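Local coordinates for cephalosporin hydroxylase CMCI (Streptomyces clavuligerus, PDB 2BM8), which probably takes part in the methoxylation of the cephalosporin nucleus during cephamycin biosynthesis, working as an oligomer with a Rossmann-like methyltransferase domain, at residues L18-Y24 against Y56-R62; L77-P82 against I105-D109; F145-R149 against W171-L176; I156-H162 against Y182-M188. The protein carries 3 engineered substitutions. All blocks are in the same frame, centred on the assembly; numbering follows the deposited sequence.

Contact 1: L18-Y24 against Y56-R62; sequences LGEDPAY and YQWRGLR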
# COMPACT_ATOMS: atom_id res chain seq x y z
N LEU B 18 24.16 -12.05 5.37
CA LEU B 18 25.21 -12.61 4.54
C LEU B 18 24.70 -13.77 3.71
O LEU B 18 24.81 -13.76 2.49
CB LEU B 18 26.38 -13.09 5.39
CG LEU B 18 27.02 -12.12 6.39
CD1 LEU B 18 28.07 -12.88 7.21
CD2 LEU B 18 27.63 -10.91 5.70
N GLY B 19 24.16 -14.78 4.37
CA GLY B 19 23.75 -15.99 3.70
C GLY B 19 24.68 -17.11 4.09
O GLY B 19 25.64 -16.88 4.81
N GLU B 20 24.39 -18.32 3.60
CA GLU B 20 25.11 -19.53 4.00
C GLU B 20 26.47 -19.69 3.34
O GLU B 20 27.35 -20.37 3.87
CB GLU B 20 24.28 -20.76 3.66
CG GLU B 20 23.23 -21.11 4.69
CD GLU B 20 21.97 -21.71 4.07
OE1 GLU B 20 21.42 -21.09 3.12
OE2 GLU B 20 21.53 -22.77 4.55
N ASP B 21 26.64 -19.09 2.17
CA ASP B 21 27.74 -19.42 1.28
C ASP B 21 28.30 -18.17 0.60
O ASP B 21 27.59 -17.52 -0.17
CB ASP B 21 27.23 -20.41 0.21
CG ASP B 21 28.35 -21.11 -0.56
OD1 ASP B 21 29.53 -20.73 -0.42
OD2 ASP B 21 28.11 -22.06 -1.34
N PRO B 22 29.56 -17.82 0.87
CA PRO B 22 30.18 -16.66 0.23
C PRO B 22 30.39 -16.83 -1.28
O PRO B 22 30.49 -15.84 -2.01
CB PRO B 22 31.52 -16.54 0.94
CG PRO B 22 31.81 -17.93 1.43
CD PRO B 22 30.49 -18.51 1.78
N ALA B 23 30.48 -18.06 -1.75
CA ALA B 23 30.57 -18.31 -3.19
C ALA B 23 29.22 -18.01 -3.86
O ALA B 23 28.16 -18.18 -3.25
CB ALA B 23 31.02 -19.75 -3.48
N TYR B 24 29.30 -17.58 -5.11
CA TYR B 24 28.13 -17.25 -5.90
C TYR B 24 27.59 -18.45 -6.65
O TYR B 24 28.33 -19.15 -7.35
CB TYR B 24 28.44 -16.16 -6.93
CG TYR B 24 27.26 -15.87 -7.81
CD1 TYR B 24 26.13 -15.22 -7.30
CD2 TYR B 24 27.24 -16.29 -9.14
CE1 TYR B 24 25.02 -14.98 -8.11
CE2 TYR B 24 26.15 -16.03 -9.95
CZ TYR B 24 25.04 -15.38 -9.44
OH TYR B 24 23.98 -15.15 -10.25
N TYR B 56 22.51 -10.58 -5.99
CA TYR B 56 23.31 -9.84 -6.96
C TYR B 56 24.73 -10.38 -7.03
O TYR B 56 25.22 -11.00 -6.09
CB TYR B 56 23.25 -8.36 -6.62
CG TYR B 56 21.82 -7.87 -6.57
CD1 TYR B 56 21.20 -7.54 -5.37
CD2 TYR B 56 21.08 -7.76 -7.74
CE1 TYR B 56 19.87 -7.10 -5.34
CE2 TYR B 56 19.75 -7.34 -7.73
CZ TYR B 56 19.15 -7.00 -6.53
OH TYR B 56 17.84 -6.58 -6.55
N GLN B 57 25.35 -10.18 -8.18
CA GLN B 57 26.74 -10.60 -8.38
C GLN B 57 27.51 -9.55 -9.14
O GLN B 57 26.94 -8.62 -9.70
CB GLN B 57 26.82 -11.93 -9.15
CG GLN B 57 26.23 -11.87 -10.55
CD GLN B 57 26.85 -12.86 -11.53
OE1 GLN B 57 28.07 -12.88 -11.72
NE2 GLN B 57 26.00 -13.66 -12.17
N TRP B 58 28.82 -9.73 -9.16
CA TRP B 58 29.69 -8.99 -10.04
C TRP B 58 30.77 -9.95 -10.51
O TRP B 58 31.53 -10.44 -9.70
CB TRP B 58 30.26 -7.80 -9.31
CG TRP B 58 31.24 -7.06 -10.10
CD1 TRP B 58 32.58 -7.06 -9.93
CD2 TRP B 58 30.97 -6.22 -11.21
NE1 TRP B 58 33.17 -6.25 -10.86
CE2 TRP B 58 32.20 -5.72 -11.66
CE3 TRP B 58 29.81 -5.81 -11.86
CZ2 TRP B 58 32.31 -4.84 -12.74
CZ3 TRP B 58 29.91 -4.93 -12.94
CH2 TRP B 58 31.15 -4.46 -13.36
N ARG B 59 30.81 -10.24 -11.81
CA ARG B 59 31.74 -11.21 -12.38
C ARG B 59 31.91 -12.49 -11.55
O ARG B 59 33.03 -12.88 -11.23
CB ARG B 59 33.11 -10.57 -12.54
CG ARG B 59 33.09 -9.31 -13.34
CD ARG B 59 34.46 -8.65 -13.54
NE ARG B 59 35.59 -9.53 -13.27
CZ ARG B 59 36.86 -9.13 -13.22
NH1 ARG B 59 37.19 -7.87 -13.44
NH2 ARG B 59 37.81 -10.01 -12.97
N GLY B 60 30.81 -13.12 -11.17
CA GLY B 60 30.86 -14.41 -10.51
C GLY B 60 31.16 -14.39 -9.02
O GLY B 60 31.31 -15.45 -8.40
N LEU B 61 31.26 -13.20 -8.44
CA LEU B 61 31.32 -13.02 -6.98
C LEU B 61 30.03 -12.41 -6.50
O LEU B 61 29.45 -11.56 -7.17
CB LEU B 61 32.47 -12.10 -6.57
CG LEU B 61 33.77 -12.35 -7.32
CD1 LEU B 61 34.72 -11.19 -7.17
CD2 LEU B 61 34.37 -13.66 -6.83
N ARG B 62 29.58 -12.83 -5.32
CA ARG B 62 28.39 -12.25 -4.71
C ARG B 62 28.63 -10.78 -4.42
O ARG B 62 29.71 -10.42 -3.98
CB ARG B 62 28.07 -12.98 -3.42
CG ARG B 62 27.68 -14.42 -3.65
CD ARG B 62 27.16 -15.10 -2.45
NE ARG B 62 26.08 -14.33 -1.89
CZ ARG B 62 25.79 -14.21 -0.61
NH1 ARG B 62 26.48 -14.87 0.33
NH2 ARG B 62 24.78 -13.43 -0.26
O HOH W 1 31.41 -14.60 -3.99
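Arg62 lies at the end of a beta hairpin with a two-residue loop, a type I' turn from Trp58 to Leu61, and its guanidinium binds backbone carbonyls of the loop 18-24; Tyr24 of that loop rests against Gln57 of the hairpin. The grip on Leu18 is end-on: Arg62 NH2 lies 2.8 Å from Leu18 O, nearly in line with the C=O bond. NH1 adds a second bond to the same Leu18 O at 2.9 Å, with the oxygen in the guanidinium plane. NH1 also donates to Asp21 O at 2.9 Å, approaching from above that carbonyl's plane. A bend at chi3 (54°) turns the head this way, and Arg62 CD passes 3.3 Å from Ala23 O. Tyr24 meets Arg62 CG at its ring edge. Over one ring face, Gln57 CB makes a CH-pi contact 3.8 Å from the Tyr24 centroid, and the Gln57 amide is turned 41° from the ring plane. Behind this first shell, Gln57 OE1 accepts from Gly60 N at 2.8 Å, which fixes the amide's rotation inside the turn. In the loop, Asp21 OD1 accepts from Ala23 N, an Asx turn. The hairpin tip continues outward: Trp58 and Arg59 both bond Asp101, and Trp58 meets His74 of the second subunit. Between loop and hairpin a water donates to Pro22 O and accepts from Arg62 N at 2.9 Å.

Contact 2: L77-P82 against I105-D109; sequences LWELRP and IMGID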
# COMPACT_ATOMS: atom_id res chain seq x y z
N LEU B 77 31.97 8.07 -7.11
CA LEU B 77 33.27 7.82 -7.70
C LEU B 77 33.56 8.81 -8.83
O LEU B 77 34.64 9.39 -8.88
CB LEU B 77 33.37 6.39 -8.21
CG LEU B 77 34.02 5.43 -7.22
CD1 LEU B 77 33.44 5.54 -5.81
CD2 LEU B 77 33.92 4.01 -7.73
N TRP B 78 32.56 9.01 -9.70
CA TRP B 78 32.69 9.85 -10.89
C TRP B 78 32.95 11.31 -10.54
O TRP B 78 33.74 11.99 -11.22
CB TRP B 78 31.44 9.74 -11.76
CG TRP B 78 31.58 10.46 -13.07
CD1 TRP B 78 30.88 11.57 -13.48
CD2 TRP B 78 32.49 10.15 -14.13
NE1 TRP B 78 31.29 11.95 -14.73
CE2 TRP B 78 32.29 11.10 -15.15
CE3 TRP B 78 33.46 9.16 -14.32
CZ2 TRP B 78 33.02 11.09 -16.35
CZ3 TRP B 78 34.20 9.16 -15.52
CH2 TRP B 78 33.97 10.11 -16.52
N GLU B 79 32.30 11.77 -9.48
CA GLU B 79 32.43 13.15 -9.02
C GLU B 79 33.72 13.39 -8.19
O GLU B 79 34.45 14.34 -8.43
CB GLU B 79 31.20 13.52 -8.19
CG GLU B 79 31.30 14.81 -7.38
CD GLU B 79 30.07 15.03 -6.50
OE1 GLU B 79 29.54 14.04 -5.94
OE2 GLU B 79 29.63 16.18 -6.39
N LEU B 80 33.98 12.52 -7.22
CA LEU B 80 35.10 12.68 -6.27
C LEU B 80 36.47 12.22 -6.85
O LEU B 80 37.51 12.81 -6.57
CB LEU B 80 34.79 11.86 -5.02
CG LEU B 80 35.17 12.32 -3.61
CD1 LEU B 80 35.84 11.13 -2.87
CD2 LEU B 80 36.00 13.59 -3.53
N ARG B 81 36.44 11.15 -7.65
CA ARG B 81 37.65 10.52 -8.18
C ARG B 81 38.61 10.19 -7.04
O ARG B 81 39.71 10.73 -6.97
CB ARG B 81 38.32 11.41 -9.25
CG ARG B 81 37.40 11.68 -10.44
CD ARG B 81 38.01 12.57 -11.51
NE ARG B 81 39.19 11.98 -12.11
CZ ARG B 81 39.19 10.96 -12.96
NH1 ARG B 81 38.06 10.38 -13.35
NH2 ARG B 81 40.34 10.51 -13.44
N PRO B 82 38.19 9.30 -6.15
CA PRO B 82 39.01 8.93 -5.00
C PRO B 82 40.27 8.18 -5.39
O PRO B 82 40.20 7.29 -6.22
CB PRO B 82 38.08 8.01 -4.18
CG PRO B 82 37.14 7.45 -5.17
CD PRO B 82 36.92 8.56 -6.18
N ILE B 105 37.91 1.40 -15.05
CA ILE B 105 37.15 1.76 -16.25
C ILE B 105 37.05 3.28 -16.35
O ILE B 105 37.05 3.81 -17.44
CB ILE B 105 35.75 1.15 -16.19
CG1 ILE B 105 35.82 -0.36 -16.02
CG2 ILE B 105 34.95 1.42 -17.47
CD1 ILE B 105 34.80 -0.84 -15.06
N MET B 106 36.96 3.94 -15.20
CA MET B 106 36.90 5.40 -15.10
C MET B 106 38.23 6.12 -15.32
O MET B 106 38.23 7.33 -15.55
CB MET B 106 36.36 5.82 -13.72
CG MET B 106 34.89 5.53 -13.56
SD MET B 106 34.25 5.95 -11.95
CE MET B 106 32.53 5.68 -12.20
N GLY B 107 39.35 5.41 -15.24
CA GLY B 107 40.66 6.02 -15.39
C GLY B 107 41.16 6.73 -14.14
O GLY B 107 42.01 7.62 -14.21
N ILE B 108 40.64 6.32 -12.99
CA ILE B 108 41.04 6.84 -11.69
C ILE B 108 42.11 5.94 -11.08
O ILE B 108 41.88 4.74 -10.93
CB ILE B 108 39.82 6.86 -10.73
CG1 ILE B 108 38.65 7.65 -11.34
CG2 ILE B 108 40.21 7.45 -9.39
CD1 ILE B 108 37.30 7.25 -10.77
N ASP B 109 43.25 6.51 -10.71
CA ASP B 109 44.30 5.78 -9.99
C ASP B 109 43.86 5.51 -8.55
O ASP B 109 44.13 6.31 -7.67
CB ASP B 109 45.61 6.61 -9.99
CG ASP B 109 46.76 5.90 -9.28
OD1 ASP B 109 46.56 4.75 -8.81
OD2 ASP B 109 47.91 6.41 -9.15
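Met106 pushes its thioether between Leu77 and Trp78, forming the close-packed part of this contact between two helix ends. Extended beyond CG (chi2 178°), its chain carries SD to 3.9 Å from Leu77 CB. Met106 CG passes 4.0 Å from Trp78 CE3 near the ring plane, and SD sits at the indole edge, a Met-aromatic contact with the sulfur 86° off the ring normal. Trp78 also packs on Gly60 of the second subunit. Ile108 continues the buried side: its CG2 lies 3.2 Å from Pro82 O, while CD1 points to Leu77 O. With an alanine in place of Met106, Leu77 CB and the Trp78 edge would probably face a gap and lose their sulfur neighbour. The solvent side is looser. Arg81, exposed and bent at chi3 (62°), lays one face of its guanidinium over Ile108 CG1, which is 3.4 Å from Arg81 NH1. Its polar contact here is slight: Arg81 NH2 makes a weak bond to Gly107 O, at 3.4 Å. Both segments lead from a helix toward a strand, Gly107 closing helix 94-106 with a Schellman motif, as at the helix-to-strand turns of a Rossmann-like alpha/beta domain.

Contact 3: F145-R149 against W171-L176; sequences FEHLR and WAVDHL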
# COMPACT_ATOMS: atom_id res chain seq x y z
N PHE B 145 44.34 0.69 12.50
CA PHE B 145 44.07 1.59 11.39
C PHE B 145 45.22 2.49 11.02
O PHE B 145 45.20 3.10 9.95
CB PHE B 145 42.84 2.46 11.70
CG PHE B 145 41.58 1.67 11.83
CD1 PHE B 145 41.18 1.17 13.06
CD2 PHE B 145 40.79 1.42 10.72
CE1 PHE B 145 40.02 0.44 13.19
CE2 PHE B 145 39.63 0.69 10.84
CZ PHE B 145 39.24 0.20 12.08
N GLU B 146 46.23 2.59 11.90
CA GLU B 146 47.39 3.46 11.68
C GLU B 146 48.01 3.32 10.28
O GLU B 146 48.26 4.33 9.61
CB GLU B 146 48.46 3.22 12.77
CG GLU B 146 49.82 3.90 12.56
CD GLU B 146 49.80 5.43 12.67
OE1 GLU B 146 48.95 5.99 13.40
OE2 GLU B 146 50.68 6.08 12.02
N HIS B 147 48.23 2.09 9.83
CA HIS B 147 48.69 1.88 8.47
C HIS B 147 47.82 2.71 7.55
O HIS B 147 46.62 2.84 7.76
CB HIS B 147 48.63 0.40 8.06
CG HIS B 147 47.24 -0.17 7.95
ND1 HIS B 147 46.74 -1.08 8.86
CD2 HIS B 147 46.26 0.01 7.04
CE1 HIS B 147 45.51 -1.43 8.51
NE2 HIS B 147 45.20 -0.77 7.41
N LEU B 148 48.43 3.31 6.53
CA LEU B 148 47.65 3.89 5.44
C LEU B 148 46.76 5.13 5.86
O LEU B 148 45.71 5.42 5.28
CB LEU B 148 46.88 2.76 4.73
CG LEU B 148 47.77 1.52 4.39
CD1 LEU B 148 47.03 0.44 3.60
CD2 LEU B 148 49.11 1.88 3.70
N ARG B 149 47.25 5.83 6.89
CA ARG B 149 47.25 7.29 6.91
C ARG B 149 48.26 7.71 5.83
O ARG B 149 48.26 8.82 5.33
CB ARG B 149 47.74 7.84 8.25
CG ARG B 149 46.96 7.37 9.48
CD ARG B 149 47.76 7.45 10.77
NE ARG B 149 47.79 8.81 11.31
CZ ARG B 149 48.73 9.72 11.08
NH1 ARG B 149 49.81 9.45 10.33
NH2 ARG B 149 48.61 10.92 11.62
N TRP B 171 38.81 8.76 15.33
CA TRP B 171 40.15 8.50 14.83
C TRP B 171 40.31 9.01 13.39
O TRP B 171 41.29 9.69 13.07
CB TRP B 171 40.52 7.01 14.91
CG TRP B 171 41.85 6.76 14.28
CD1 TRP B 171 43.08 6.85 14.87
CD2 TRP B 171 42.09 6.44 12.90
NE1 TRP B 171 44.07 6.58 13.95
CE2 TRP B 171 43.49 6.33 12.73
CE3 TRP B 171 41.26 6.22 11.79
CZ2 TRP B 171 44.08 6.02 11.51
CZ3 TRP B 171 41.84 5.91 10.57
CH2 TRP B 171 43.25 5.82 10.44
N ALA B 172 39.34 8.71 12.53
CA ALA B 172 39.45 9.06 11.12
C ALA B 172 39.40 10.56 10.92
O ALA B 172 40.11 11.09 10.09
CB ALA B 172 38.37 8.37 10.30
N VAL B 173 38.57 11.25 11.71
CA VAL B 173 38.43 12.69 11.58
C VAL B 173 39.73 13.38 11.98
O VAL B 173 40.14 14.34 11.33
CB VAL B 173 37.26 13.24 12.47
CG1 VAL B 173 37.49 14.69 12.85
CG2 VAL B 173 35.91 13.08 11.75
N ASP B 174 40.38 12.88 13.03
CA ASP B 174 41.59 13.50 13.58
C ASP B 174 42.87 13.09 12.82
O ASP B 174 43.79 13.90 12.68
CB ASP B 174 41.75 13.14 15.07
CG ASP B 174 40.67 13.79 15.97
OD1 ASP B 174 40.11 14.85 15.62
OD2 ASP B 174 40.33 13.29 17.07
N HIS B 175 42.91 11.86 12.31
CA HIS B 175 44.15 11.24 11.81
C HIS B 175 44.13 10.84 10.32
O HIS B 175 45.18 10.51 9.77
CB HIS B 175 44.50 10.01 12.65
CG HIS B 175 44.74 10.31 14.11
ND1 HIS B 175 43.81 10.00 15.09
CD2 HIS B 175 45.78 10.90 14.74
CE1 HIS B 175 44.29 10.40 16.27
NE2 HIS B 175 45.48 10.94 16.08
N LEU B 176 42.97 10.89 9.66
CA LEU B 176 42.85 10.37 8.29
C LEU B 176 42.20 11.31 7.28
O LEU B 176 42.79 11.59 6.25
CB LEU B 176 42.08 9.04 8.30
CG LEU B 176 42.22 8.18 7.03
CD1 LEU B 176 43.64 8.16 6.47
CD2 LEU B 176 41.75 6.76 7.29
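Arg149 runs from the loop across Trp171 to His175 at the end of helix 165-175. Its CB lies 4.0 Å from His175 O. CG comes closer to that oxygen and also meets the indole, 3.8 Å from Trp171 CZ2, and CD stays near the same carbon, at 4.0 Å. NE then passes 3.7 Å from His175 CB. A bend at chi3 (80°) carries the guanidinium on to the edge of the His175 imidazole, where NH2 lies near the ring plane. Glu146 OE1 is a long, charge-only partner of NE. The loop makes a type II turn from Glu146 to Arg149, and the helix it covers is the crossover of the beta-alpha-beta unit formed with strands 155-159 and 182-185. Trp171 is held on both faces: Phe145 CB makes a CH-pi contact 3.7 Å from the six-membered ring centroid, and His175 CB covers the opposite face. Replacing Trp171 by an alanine is likely to open a gap between Phe145 CB and the helix and to take away the surface that supports the Arg149 methylenes. The Phe145 and Trp171 rings are inclined at 41°. Leu176 CD1 touches Leu148 O at 3.6 Å.

Contact 4: I156-H162 against Y182-M188; sequences IFIDNAH and YFIIEDM. Engineered in segment 156-162: Asn160 (natural residue Asp).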
# COMPACT_ATOMS: atom_id res chain seq x y z
N ILE B 156 37.44 7.49 0.38
CA ILE B 156 36.15 7.06 0.88
C ILE B 156 36.38 5.92 1.88
O ILE B 156 36.95 4.90 1.52
CB ILE B 156 35.25 6.58 -0.27
CG1 ILE B 156 35.06 7.68 -1.31
CG2 ILE B 156 33.89 6.09 0.27
CD1 ILE B 156 34.34 7.21 -2.56
N PHE B 157 35.93 6.13 3.11
CA PHE B 157 36.01 5.13 4.17
C PHE B 157 34.60 4.57 4.38
O PHE B 157 33.68 5.32 4.69
CB PHE B 157 36.53 5.79 5.45
CG PHE B 157 36.81 4.82 6.56
CD1 PHE B 157 38.12 4.52 6.93
CD2 PHE B 157 35.76 4.20 7.25
CE1 PHE B 157 38.38 3.62 7.96
CE2 PHE B 157 36.01 3.29 8.27
CZ PHE B 157 37.32 3.00 8.63
N ILE B 158 34.44 3.26 4.25
CA ILE B 158 33.12 2.63 4.32
C ILE B 158 33.09 1.61 5.45
O ILE B 158 33.83 0.64 5.44
CB ILE B 158 32.76 1.94 2.98
CG1 ILE B 158 32.96 2.92 1.82
CG2 ILE B 158 31.30 1.45 3.01
CD1 ILE B 158 32.73 2.32 0.48
N ASP B 159 32.23 1.87 6.43
CA ASP B 159 31.97 0.93 7.50
C ASP B 159 30.87 -0.09 7.13
O ASP B 159 29.73 0.29 6.91
CB ASP B 159 31.53 1.68 8.75
CG ASP B 159 31.11 0.75 9.85
OD1 ASP B 159 30.05 1.00 10.48
OD2 ASP B 159 31.81 -0.26 10.12
N ASN B 160 31.25 -1.36 7.04
CA ASN B 160 30.31 -2.49 6.95
C ASN B 160 30.41 -3.42 8.17
O ASN B 160 29.78 -4.46 8.21
CB ASN B 160 30.54 -3.30 5.66
CG ASN B 160 29.91 -2.66 4.43
OD1 ASN B 160 28.67 -2.57 4.32
ND2 ASN B 160 30.74 -2.19 3.50
N ALA B 161 31.19 -3.05 9.18
CA ALA B 161 31.40 -3.91 10.35
C ALA B 161 30.58 -3.47 11.57
O ALA B 161 29.95 -4.28 12.24
CB ALA B 161 32.90 -3.96 10.70
N HIS B 162 30.60 -2.17 11.84
CA HIS B 162 29.71 -1.51 12.80
C HIS B 162 29.98 -1.86 14.27
O HIS B 162 29.04 -1.92 15.07
CB HIS B 162 28.23 -1.81 12.52
CG HIS B 162 27.86 -1.86 11.07
ND1 HIS B 162 27.43 -0.75 10.37
CD2 HIS B 162 27.78 -2.90 10.20
CE1 HIS B 162 27.13 -1.10 9.13
NE2 HIS B 162 27.33 -2.40 9.00
N TYR B 182 34.96 11.00 2.34
CA TYR B 182 33.70 10.46 2.81
C TYR B 182 33.92 9.47 3.95
O TYR B 182 34.89 8.73 3.97
CB TYR B 182 32.97 9.80 1.65
CG TYR B 182 32.21 10.78 0.78
CD1 TYR B 182 32.83 11.44 -0.27
CD2 TYR B 182 30.88 11.06 1.02
CE1 TYR B 182 32.13 12.35 -1.06
CE2 TYR B 182 30.18 11.96 0.23
CZ TYR B 182 30.81 12.59 -0.80
OH TYR B 182 30.11 13.49 -1.56
N PHE B 183 33.04 9.51 4.94
CA PHE B 183 32.94 8.46 5.93
C PHE B 183 31.51 7.97 5.85
O PHE B 183 30.60 8.74 6.12
CB PHE B 183 33.27 8.95 7.34
CG PHE B 183 33.40 7.84 8.37
CD1 PHE B 183 34.64 7.39 8.79
CD2 PHE B 183 32.26 7.23 8.91
CE1 PHE B 183 34.75 6.37 9.73
CE2 PHE B 183 32.38 6.21 9.86
CZ PHE B 183 33.63 5.79 10.26
N ILE B 184 31.34 6.70 5.49
CA ILE B 184 30.04 6.13 5.18
C ILE B 184 29.70 4.93 6.06
O ILE B 184 30.49 4.00 6.18
CB ILE B 184 29.98 5.73 3.70
CG1 ILE B 184 29.94 6.99 2.83
CG2 ILE B 184 28.76 4.87 3.41
CD1 ILE B 184 30.31 6.77 1.40
N ILE B 185 28.51 4.96 6.65
CA ILE B 185 28.03 3.83 7.44
C ILE B 185 26.85 3.23 6.74
O ILE B 185 25.80 3.85 6.65
CB ILE B 185 27.67 4.28 8.87
CG1 ILE B 185 28.92 4.70 9.62
CG2 ILE B 185 26.99 3.15 9.62
CD1 ILE B 185 28.69 5.67 10.72
N GLU B 186 27.02 2.03 6.21
CA GLU B 186 25.93 1.38 5.48
C GLU B 186 25.01 0.69 6.48
O GLU B 186 25.46 0.27 7.53
CB GLU B 186 26.50 0.40 4.46
CG GLU B 186 27.39 1.04 3.39
CD GLU B 186 27.64 0.14 2.18
OE1 GLU B 186 27.17 -1.01 2.19
OE2 GLU B 186 28.34 0.58 1.22
N ASP B 187 23.70 0.67 6.18
CA ASP B 187 22.70 -0.17 6.84
C ASP B 187 22.33 0.21 8.27
O ASP B 187 21.14 0.31 8.60
CB ASP B 187 23.12 -1.64 6.81
CG ASP B 187 23.20 -2.20 5.40
OD1 ASP B 187 22.13 -2.24 4.73
OD2 ASP B 187 24.26 -2.61 4.88
N MET B 188 23.34 0.43 9.11
CA MET B 188 23.14 0.39 10.55
C MET B 188 22.54 1.65 11.19
O MET B 188 21.86 1.54 12.21
CB MET B 188 24.44 0.02 11.28
CG MET B 188 24.21 -0.50 12.71
SD MET B 188 23.03 -1.92 12.85
CE MET B 188 24.18 -3.33 12.92
O HOH W 2 26.37 -3.36 6.18
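The Phe157 and Phe183 rings lie side by side on one face of the sheet, their planes only 6° apart but slid so that they barely overlap; the nearest atoms are Phe157 CD2 and Phe183 CE1, 3.4 Å apart. Ile185 CD1 sits at the edge of Phe183. The His162 imidazole has Asp159 OD2 over one face and Met188 SD farther off over the other, 5.3 Å from the centroid, with Ile185 CG2 and a water at its edge. With CG anti to the backbone N in both (chi1 -173° and -171°), the two phenylalanines point the same way, toward helix 165-175. On the other face Ile156 CG2 meets Ile184 CD1 at 3.8 Å, beneath helix 67-80. Parallel strands 155-159 and 182-185 are joined by Phe157 N to Tyr182 O, Ile184 N to Phe157 O and Asp159 N to Ile184 O, all 2.8 to 2.9 Å. A weaker bond, Glu186 N to Asp159 O, continues the ladder past the strand end. There Asp159 OD2 accepts from both Ala161 N and His162 N, an Asx motif. Asn160, an engineered replacement of aspartate, has OD1 3.0 Å from Glu186 OE1, two acceptors, not bonded. The water donates to Asn160 OD1 and Asp187 OD2 and bonds His162 NE2; Lys65 pairs with Glu186 OE1, Tyr73 bonds Glu186 OE2, and Glu87 takes Asn160 ND2. With the natural aspartate, this acidic group at the C-terminal strand ends would be consistent with a metal- or cofactor-binding site, as in related methyltransferases.

In the fold
Contact 4 is the central parallel pair of the sheet, its centre about 7 Å from the chain centre; its polar end, with Asn160, Glu186 and Asp187 at the C-terminal ends of the strands, is consistent with a metal- or cofactor-binding site. Contacts 2 and 3 touch it: Leu77 CD1 meets Ile156 CD1 at 3.8 Å, and Phe145 CE2 meets Phe157 CZ at 3.9 Å. Contact 3 crosses contact 4 along the chain, since helix 165-175 links its two strands. Contact 1 touches none of the others: nearest atoms are about 5 Å from contact 2, 7 Å from contact 4 and 17 Å from contact 3. Contacts 1, 2 and 4 reach the second subunit; contacts 1, 3 and 4 the third.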